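Local atomic coordinates of carboxypeptidase A (Helicoverpa armigera, PDB entry 1JQG), a protein that probably acts as a zinc-dependent metallocarboxypeptidase of the M14 family, trimming residues from the C-terminal ends of peptides. Residues Gln334-Asn347 / Phe401-Val415. Numbering follows the deposited sequence.
Sequences QMAQAIDRVKWSSN and FIEQAGFETWEGIKV
The helical turns of Gln334-Asp340 run nearly antiparallel to helix 402-415, at 149° with axes 7.6 Å apart, and the backbones come nearest at Gly412, whose CA lies 4.1 Å from that of Met335. Gly412 carries no side chain, and its CA packs 3.8 Å from Ile339 CG1, which suits the close approach. Ile339 lays CG2 across the aliphatic part of Glu408 at about a right angle, while Ala338 CB packs against Val415 CG2 at 3.8 Å. One water donates to both Ala338 O and Glu411 OE1. Past Gln334-Asp340, the Trp344 ring stacks on the amide of Gln404, planes 15° apart, with Gln404 CG 3.6 Å from the centroid of the six-membered ring in a CH-pi contact. A bend at chi2 folds the amide back over the indole, and Gln404 NE2 donates to Val342 O (3.0 Å, bent to 137° at the hydrogen) and, within its own helix, to the anti lone pair of Glu408 OE2 (2.9 Å). With an alanine here, Val342 O and Glu408 OE2 would probably lose the amide donor they share, and the indole its stacked partner. Within the zinc carboxypeptidase domain, Met335 and Thr409 both rest on Tyr381 of strand 377-383, placing the two helices side by side on the central mixed sheet, while Trp410 packs against helix 187-200.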
ATOM      1  N   GLN A 334      10.008   9.514  14.525  1.00 20.22           N
ATOM      2  CA  GLN A 334      10.395   8.485  15.488  1.00 25.17           C
ATOM      3  C   GLN A 334      10.300   7.110  14.839  1.00 23.75           C
ATOM      4  O   GLN A 334      11.145   6.238  15.090  1.00 25.62           O
ATOM      5  CB  GLN A 334       9.564   8.544  16.789  1.00 25.16           C
ATOM      6  CG  GLN A 334       9.824   9.789  17.616  1.00 28.45           C
ATOM      7  CD  GLN A 334       8.903   9.926  18.806  1.00 37.56           C
ATOM      8  OE1 GLN A 334       8.339   8.932  19.283  1.00 48.21           O
ATOM      9  NE2 GLN A 334       8.721  11.139  19.321  1.00 40.51           N
ATOM     10  N   MET A 335       9.262   6.904  14.027  1.00 18.98           N
ATOM     11  CA  MET A 335       9.083   5.609  13.370  1.00 20.38           C
ATOM     12  C   MET A 335      10.119   5.433  12.280  1.00 19.26           C
ATOM     13  O   MET A 335      10.656   4.357  12.105  1.00 25.21           O
ATOM     14  CB  MET A 335       7.689   5.437  12.728  1.00 20.85           C
ATOM     15  CG  MET A 335       6.547   5.340  13.710  1.00 16.67           C
ATOM     16  SD  MET A 335       4.913   5.012  12.999  1.00 23.82           S
ATOM     17  CE  MET A 335       4.494   6.512  12.134  1.00 16.63           C
ATOM     18  N   ALA A 336      10.409   6.499  11.559  1.00 19.98           N
ATOM     19  CA  ALA A 336      11.415   6.497  10.510  1.00 23.69           C
ATOM     20  C   ALA A 336      12.817   6.175  11.034  1.00 23.76           C
ATOM     21  O   ALA A 336      13.516   5.319  10.486  1.00 28.75           O
ATOM     22  CB  ALA A 336      11.441   7.818   9.748  1.00 22.76           C
ATOM     23  N   GLN A 337      13.245   6.851  12.062  1.00 23.57           N
ATOM     24  CA  GLN A 337      14.533   6.600  12.702  1.00 28.53           C
ATOM     25  C   GLN A 337      14.684   5.178  13.237  1.00 23.78           C
ATOM     26  O   GLN A 337      15.796   4.669  13.229  1.00 24.85           O
ATOM     27  CB  GLN A 337      14.690   7.621  13.864  1.00 24.07           C
ATOM     28  CG  GLN A 337      14.971   9.014  13.327  1.00 37.03           C
ATOM     29  CD  GLN A 337      15.276   9.998  14.438  1.00 40.61           C
ATOM     30  OE1 GLN A 337      14.520  10.062  15.400  1.00 53.44           O
ATOM     31  NE2 GLN A 337      16.380  10.691  14.246  1.00 43.40           N
ATOM     32  N   ALA A 338      13.583   4.587  13.696  1.00 22.02           N
ATOM     33  CA  ALA A 338      13.593   3.204  14.187  1.00 20.53           C
ATOM     34  C   ALA A 338      13.792   2.208  13.043  1.00 21.88           C
ATOM     35  O   ALA A 338      14.495   1.224  13.250  1.00 24.75           O
ATOM     36  CB  ALA A 338      12.356   2.815  14.976  1.00  9.58           C
ATOM     37  N   ILE A 339      13.295   2.551  11.847  1.00 20.21           N
ATOM     38  CA  ILE A 339      13.432   1.687  10.677  1.00 20.78           C
ATOM     39  C   ILE A 339      14.821   1.838  10.066  1.00 21.65           C
ATOM     40  O   ILE A 339      15.476   0.851   9.705  1.00 25.75           O
ATOM     41  CB  ILE A 339      12.392   2.044   9.594  1.00 20.72           C
ATOM     42  CG1 ILE A 339      10.970   1.858  10.100  1.00 18.19           C
ATOM     43  CG2 ILE A 339      12.693   1.300   8.302  1.00 13.63           C
ATOM     44  CD1 ILE A 339       9.885   1.968   9.037  1.00 19.87           C
ATOM     45  N   ASP A 340      15.316   3.056  10.003  1.00 20.15           N
ATOM     46  CA  ASP A 340      16.635   3.364   9.452  1.00 23.46           C
ATOM     47  C   ASP A 340      17.775   2.776  10.279  1.00 23.72           C
ATOM     48  O   ASP A 340      18.817   2.410   9.724  1.00 26.20           O
ATOM     49  CB  ASP A 340      16.888   4.862   9.370  1.00 17.13           C
ATOM     50  CG  ASP A 340      15.946   5.574   8.431  1.00 18.91           C
ATOM     51  OD1 ASP A 340      15.931   6.798   8.690  1.00 32.34           O
ATOM     52  OD2 ASP A 340      15.323   4.968   7.527  1.00 25.56           O
ATOM     53  N   ARG A 341      17.491   2.529  11.557  1.00 20.42           N
ATOM     54  CA  ARG A 341      18.490   1.928  12.426  1.00 28.39           C
ATOM     55  C   ARG A 341      18.705   0.450  12.125  1.00 28.67           C
ATOM     56  O   ARG A 341      19.741  -0.069  12.557  1.00 35.63           O
ATOM     57  CB  ARG A 341      18.115   2.237  13.887  1.00 30.73           C
ATOM     58  CG  ARG A 341      18.944   1.576  14.954  1.00 34.66           C
ATOM     59  CD  ARG A 341      18.746   2.277  16.296  1.00 43.96           C
ATOM     60  NE  ARG A 341      19.532   1.609  17.359  1.00 41.49           N
ATOM     61  CZ  ARG A 341      19.822   2.251  18.504  1.00 53.99           C
ATOM     62  NH1 ARG A 341      19.414   3.518  18.676  1.00 47.37           N
ATOM     63  NH2 ARG A 341      20.531   1.605  19.451  1.00 51.73           N
ATOM     64  N   VAL A 342      17.744  -0.194  11.469  1.00 24.85           N
ATOM     65  CA  VAL A 342      17.860  -1.616  11.177  1.00 27.93           C
ATOM     66  C   VAL A 342      17.816  -1.931   9.678  1.00 28.39           C
ATOM     67  O   VAL A 342      17.542  -3.096   9.305  1.00 26.56           O
ATOM     68  CB  VAL A 342      16.786  -2.459  11.922  1.00 22.63           C
ATOM     69  CG1 VAL A 342      16.961  -2.396  13.427  1.00 12.94           C
ATOM     70  CG2 VAL A 342      15.420  -2.027  11.424  1.00 20.43           C
ATOM     71  N   LYS A 343      17.880  -0.886   8.853  1.00 28.42           N
ATOM     72  CA  LYS A 343      17.730  -1.019   7.420  1.00 32.41           C
ATOM     73  C   LYS A 343      18.896  -1.769   6.761  1.00 37.69           C
ATOM     74  O   LYS A 343      19.914  -2.079   7.382  1.00 35.58           O
ATOM     75  CB  LYS A 343      17.620   0.361   6.778  1.00 32.04           C
ATOM     76  CG  LYS A 343      18.936   1.148   6.760  1.00 30.38           C
ATOM     77  CD  LYS A 343      18.842   2.307   5.764  1.00 34.64           C
ATOM     78  CE  LYS A 343      20.215   2.947   5.547  1.00 25.93           C
ATOM     79  NZ  LYS A 343      20.102   4.077   4.558  1.00 28.32           N
ATOM     80  N   TRP A 344      18.737  -2.071   5.478  1.00 42.08           N
ATOM     81  CA  TRP A 344      19.775  -2.667   4.647  1.00 42.42           C
ATOM     82  C   TRP A 344      20.677  -1.521   4.182  1.00 46.01           C
ATOM     83  O   TRP A 344      20.147  -0.455   3.819  1.00 45.98           O
ATOM     84  CB  TRP A 344      19.146  -3.342   3.447  1.00 49.40           C
ATOM     85  CG  TRP A 344      18.846  -4.803   3.523  1.00 50.12           C
ATOM     86  CD1 TRP A 344      18.438  -5.607   2.492  1.00 52.89           C
ATOM     87  CD2 TRP A 344      18.960  -5.657   4.663  1.00 49.62           C
ATOM     88  NE1 TRP A 344      18.269  -6.897   2.942  1.00 52.56           N
ATOM     89  CE2 TRP A 344      18.581  -6.947   4.273  1.00 48.07           C
ATOM     90  CE3 TRP A 344      19.305  -5.439   6.000  1.00 50.58           C
ATOM     91  CZ2 TRP A 344      18.539  -8.031   5.150  1.00 47.69           C
ATOM     92  CZ3 TRP A 344      19.264  -6.489   6.873  1.00 47.47           C
ATOM     93  CH2 TRP A 344      18.878  -7.768   6.438  1.00 52.35           C
ATOM     94  N   SER A 345      21.984  -1.746   4.168  1.00 45.83           N
ATOM     95  CA  SER A 345      22.955  -0.758   3.741  1.00 46.86           C
ATOM     96  C   SER A 345      22.673  -0.295   2.319  1.00 47.08           C
ATOM     97  O   SER A 345      22.855   0.867   1.987  1.00 51.74           O
ATOM     98  CB  SER A 345      24.379  -1.300   3.872  1.00 48.10           C
ATOM     99  OG  SER A 345      24.737  -2.264   2.900  1.00 57.00           O
ATOM    100  N   SER A 346      22.167  -1.177   1.474  1.00 45.82           N
ATOM    101  CA  SER A 346      21.817  -0.872   0.100  1.00 48.87           C
ATOM    102  C   SER A 346      20.657   0.106  -0.018  1.00 50.78           C
ATOM    103  O   SER A 346      20.510   0.844  -0.985  1.00 52.17           O
ATOM    104  CB  SER A 346      21.398  -2.171  -0.621  1.00 51.56           C
ATOM    105  OG  SER A 346      21.435  -1.952  -2.037  1.00 63.73           O
ATOM    106  N   ASN A 347      19.722   0.078   0.931  1.00 52.23           N
ATOM    107  CA  ASN A 347      18.535   0.902   0.933  1.00 46.35           C
ATOM    108  C   ASN A 347      18.735   2.273   1.568  1.00 41.89           C
ATOM    109  O   ASN A 347      19.643   2.508   2.354  1.00 42.44           O
ATOM    110  CB  ASN A 347      17.402   0.178   1.668  1.00 46.45           C
ATOM    111  CG  ASN A 347      16.997  -1.101   0.963  1.00 47.16           C
ATOM    112  OD1 ASN A 347      17.117  -1.132  -0.253  1.00 49.51           O
ATOM    113  ND2 ASN A 347      16.549  -2.090   1.724  1.00 53.47           N
ATOM    114  N   PHE A 401      14.397 -10.283   0.449  1.00 24.22           N
ATOM    115  CA  PHE A 401      13.988  -9.086   1.204  1.00 22.14           C
ATOM    116  C   PHE A 401      12.690  -9.308   1.954  1.00 20.53           C
ATOM    117  O   PHE A 401      12.261  -8.470   2.741  1.00 21.11           O
ATOM    118  CB  PHE A 401      13.904  -7.899   0.250  1.00 25.98           C
ATOM    119  CG  PHE A 401      13.602  -6.576   0.875  1.00 39.00           C
ATOM    120  CD1 PHE A 401      12.464  -5.840   0.553  1.00 37.27           C
ATOM    121  CD2 PHE A 401      14.501  -6.037   1.786  1.00 39.75           C
ATOM    122  CE1 PHE A 401      12.227  -4.606   1.130  1.00 37.72           C
ATOM    123  CE2 PHE A 401      14.243  -4.800   2.360  1.00 41.71           C
ATOM    124  CZ  PHE A 401      13.115  -4.080   2.047  1.00 36.59           C
ATOM    125  N   ILE A 402      12.019 -10.439   1.746  1.00 22.74           N
ATOM    126  CA  ILE A 402      10.706 -10.710   2.319  1.00 22.43           C
ATOM    127  C   ILE A 402      10.656 -10.609   3.834  1.00 25.01           C
ATOM    128  O   ILE A 402       9.775  -9.901   4.367  1.00 25.48           O
ATOM    129  CB  ILE A 402      10.158 -12.057   1.876  1.00 21.59           C
ATOM    130  CG1 ILE A 402      10.094 -12.171   0.356  1.00 26.10           C
ATOM    131  CG2 ILE A 402       8.802 -12.264   2.571  1.00 17.89           C
ATOM    132  CD1 ILE A 402       9.274 -13.332  -0.188  1.00 20.61           C
ATOM    133  N   GLU A 403      11.528 -11.320   4.536  1.00 23.08           N
ATOM    134  CA  GLU A 403      11.594 -11.236   5.987  1.00 24.59           C
ATOM    135  C   GLU A 403      12.048  -9.870   6.481  1.00 24.46           C
ATOM    136  O   GLU A 403      11.584  -9.369   7.504  1.00 29.35           O
ATOM    137  CB  GLU A 403      12.513 -12.348   6.531  1.00 26.43           C
ATOM    138  CG  GLU A 403      12.496 -12.425   8.051  1.00 32.85           C
ATOM    139  CD  GLU A 403      13.240 -13.624   8.610  1.00 35.54           C
ATOM    140  OE1 GLU A 403      12.650 -14.639   9.026  1.00 39.09           O
ATOM    141  OE2 GLU A 403      14.481 -13.559   8.639  1.00 42.28           O
ATOM    142  N   GLN A 404      13.044  -9.263   5.826  1.00 23.78           N
ATOM    143  CA  GLN A 404      13.613  -7.991   6.240  1.00 19.01           C
ATOM    144  C   GLN A 404      12.562  -6.891   6.088  1.00 20.54           C
ATOM    145  O   GLN A 404      12.511  -6.005   6.931  1.00 19.11           O
ATOM    146  CB  GLN A 404      14.846  -7.637   5.412  1.00 12.75           C
ATOM    147  CG  GLN A 404      15.395  -6.229   5.633  1.00 20.28           C
ATOM    148  CD  GLN A 404      15.805  -5.931   7.051  1.00 26.39           C
ATOM    149  OE1 GLN A 404      16.106  -6.775   7.899  1.00 28.91           O
ATOM    150  NE2 GLN A 404      15.848  -4.647   7.426  1.00 34.11           N
ATOM    151  N   ALA A 405      11.721  -6.993   5.066  1.00 20.99           N
ATOM    152  CA  ALA A 405      10.641  -6.092   4.791  1.00 19.99           C
ATOM    153  C   ALA A 405       9.666  -6.060   5.966  1.00 21.74           C
ATOM    154  O   ALA A 405       9.368  -4.960   6.456  1.00 24.29           O
ATOM    155  CB  ALA A 405       9.962  -6.528   3.495  1.00 16.22           C
ATOM    156  N   GLY A 406       9.340  -7.234   6.477  1.00 19.83           N
ATOM    157  CA  GLY A 406       8.492  -7.370   7.642  1.00 24.87           C
ATOM    158  C   GLY A 406       9.137  -6.866   8.932  1.00 21.45           C
ATOM    159  O   GLY A 406       8.526  -6.128   9.680  1.00 23.80           O
ATOM    160  N   PHE A 407      10.359  -7.333   9.158  1.00 18.87           N
ATOM    161  CA  PHE A 407      11.066  -7.031  10.417  1.00 20.04           C
ATOM    162  C   PHE A 407      11.369  -5.549  10.530  1.00 19.13           C
ATOM    163  O   PHE A 407      11.141  -4.893  11.548  1.00 18.57           O
ATOM    164  CB  PHE A 407      12.369  -7.847  10.492  1.00 21.55           C
ATOM    165  CG  PHE A 407      13.340  -7.425  11.549  1.00 22.83           C
ATOM    166  CD1 PHE A 407      13.166  -7.908  12.839  1.00 28.29           C
ATOM    167  CD2 PHE A 407      14.395  -6.564  11.287  1.00 21.16           C
ATOM    168  CE1 PHE A 407      14.021  -7.523  13.855  1.00 35.23           C
ATOM    169  CE2 PHE A 407      15.270  -6.197  12.313  1.00 28.34           C
ATOM    170  CZ  PHE A 407      15.079  -6.670  13.602  1.00 28.71           C
ATOM    171  N   GLU A 408      11.911  -5.003   9.428  1.00 20.42           N
ATOM    172  CA  GLU A 408      12.201  -3.556   9.336  1.00 21.98           C
ATOM    173  C   GLU A 408      11.022  -2.644   9.662  1.00 21.49           C
ATOM    174  O   GLU A 408      11.077  -1.759  10.498  1.00 16.25           O
ATOM    175  CB  GLU A 408      12.581  -3.290   7.875  1.00 31.43           C
ATOM    176  CG  GLU A 408      13.209  -1.952   7.592  1.00 40.65           C
ATOM    177  CD  GLU A 408      13.604  -1.847   6.122  1.00 37.45           C
ATOM    178  OE1 GLU A 408      13.082  -0.929   5.487  1.00 38.22           O
ATOM    179  OE2 GLU A 408      14.432  -2.709   5.766  1.00 37.51           O
ATOM    180  N   THR A 409       9.850  -2.901   9.054  1.00 21.23           N
ATOM    181  CA  THR A 409       8.648  -2.129   9.243  1.00 18.67           C
ATOM    182  C   THR A 409       8.080  -2.272  10.640  1.00 18.63           C
ATOM    183  O   THR A 409       7.556  -1.318  11.221  1.00 16.00           O
ATOM    184  CB  THR A 409       7.558  -2.526   8.216  1.00 19.11           C
ATOM    185  OG1 THR A 409       8.137  -2.563   6.904  1.00 19.60           O
ATOM    186  CG2 THR A 409       6.392  -1.541   8.186  1.00 17.61           C
ATOM    187  N   TRP A 410       8.265  -3.452  11.241  1.00 16.85           N
ATOM    188  CA  TRP A 410       7.662  -3.721  12.553  1.00 19.16           C
ATOM    189  C   TRP A 410       8.342  -2.848  13.615  1.00 18.70           C
ATOM    190  O   TRP A 410       7.756  -2.459  14.630  1.00 16.40           O
ATOM    191  CB  TRP A 410       7.733  -5.201  12.892  1.00 17.70           C
ATOM    192  CG  TRP A 410       7.204  -5.567  14.252  1.00 23.87           C
ATOM    193  CD1 TRP A 410       7.868  -6.173  15.288  1.00 18.68           C
ATOM    194  CD2 TRP A 410       5.855  -5.359  14.694  1.00 15.54           C
ATOM    195  NE1 TRP A 410       7.000  -6.345  16.352  1.00 22.61           N
ATOM    196  CE2 TRP A 410       5.759  -5.858  16.008  1.00 21.58           C
ATOM    197  CE3 TRP A 410       4.722  -4.801  14.127  1.00 22.15           C
ATOM    198  CZ2 TRP A 410       4.584  -5.819  16.754  1.00 20.74           C
ATOM    199  CZ3 TRP A 410       3.534  -4.745  14.833  1.00 15.96           C
ATOM    200  CH2 TRP A 410       3.494  -5.255  16.126  1.00 23.02           C
ATOM    201  N   GLU A 411       9.617  -2.548  13.399  1.00 17.87           N
ATOM    202  CA  GLU A 411      10.360  -1.614  14.223  1.00 19.77           C
ATOM    203  C   GLU A 411       9.678  -0.252  14.271  1.00 21.21           C
ATOM    204  O   GLU A 411       9.697   0.418  15.306  1.00 25.63           O
ATOM    205  CB  GLU A 411      11.819  -1.479  13.758  1.00 18.65           C
ATOM    206  CG  GLU A 411      12.621  -2.756  13.756  1.00 20.72           C
ATOM    207  CD  GLU A 411      12.620  -3.369  15.166  1.00 29.94           C
ATOM    208  OE1 GLU A 411      13.124  -2.587  16.003  1.00 20.20           O
ATOM    209  OE2 GLU A 411      12.161  -4.520  15.439  1.00 35.90           O
ATOM    210  N   GLY A 412       9.197   0.217  13.112  1.00 20.04           N
ATOM    211  CA  GLY A 412       8.548   1.527  13.039  1.00 17.58           C
ATOM    212  C   GLY A 412       7.133   1.500  13.594  1.00 16.62           C
ATOM    213  O   GLY A 412       6.678   2.412  14.263  1.00 17.49           O
ATOM    214  N   ILE A 413       6.432   0.409  13.310  1.00 18.24           N
ATOM    215  CA  ILE A 413       5.051   0.238  13.734  1.00 20.53           C
ATOM    216  C   ILE A 413       4.914   0.207  15.254  1.00 20.94           C
ATOM    217  O   ILE A 413       4.031   0.858  15.776  1.00 22.05           O
ATOM    218  CB  ILE A 413       4.418  -1.017  13.078  1.00 17.76           C
ATOM    219  CG1 ILE A 413       4.421  -0.865  11.563  1.00 17.29           C
ATOM    220  CG2 ILE A 413       3.000  -1.243  13.599  1.00 15.97           C
ATOM    221  CD1 ILE A 413       3.792  -1.931  10.704  1.00 18.07           C
ATOM    222  N   LYS A 414       5.715  -0.594  15.957  1.00 19.38           N
ATOM    223  CA  LYS A 414       5.591  -0.703  17.394  1.00 22.12           C
ATOM    224  C   LYS A 414       5.987   0.593  18.110  1.00 25.57           C
ATOM    225  O   LYS A 414       5.520   0.979  19.205  1.00 25.40           O
ATOM    226  CB  LYS A 414       6.383  -1.899  17.948  1.00 21.22           C
ATOM    227  CG  LYS A 414       7.881  -1.848  17.884  1.00 23.83           C
ATOM    228  CD  LYS A 414       8.470  -3.262  18.146  1.00 18.05           C
ATOM    229  CE  LYS A 414       9.951  -3.282  17.723  0.50 14.42           C
ATOM    230  NZ  LYS A 414      10.610  -4.441  18.367  0.50 15.96           N
ATOM    231  N   VAL A 415       6.895   1.359  17.514  1.00 25.43           N
ATOM    232  CA  VAL A 415       7.343   2.624  18.059  1.00 21.72           C
ATOM    233  C   VAL A 415       6.198   3.605  17.914  1.00 21.89           C
ATOM    234  O   VAL A 415       5.986   4.427  18.819  1.00 24.54           O
ATOM    235  CB  VAL A 415       8.597   3.151  17.374  1.00 23.05           C
ATOM    236  CG1 VAL A 415       8.798   4.635  17.602  1.00 29.56           C
ATOM    237  CG2 VAL A 415       9.868   2.464  17.881  1.00 27.58           C
TER
HETATM  238  O   HOH W   1      15.061  -0.040  15.619  1.00 28.46           O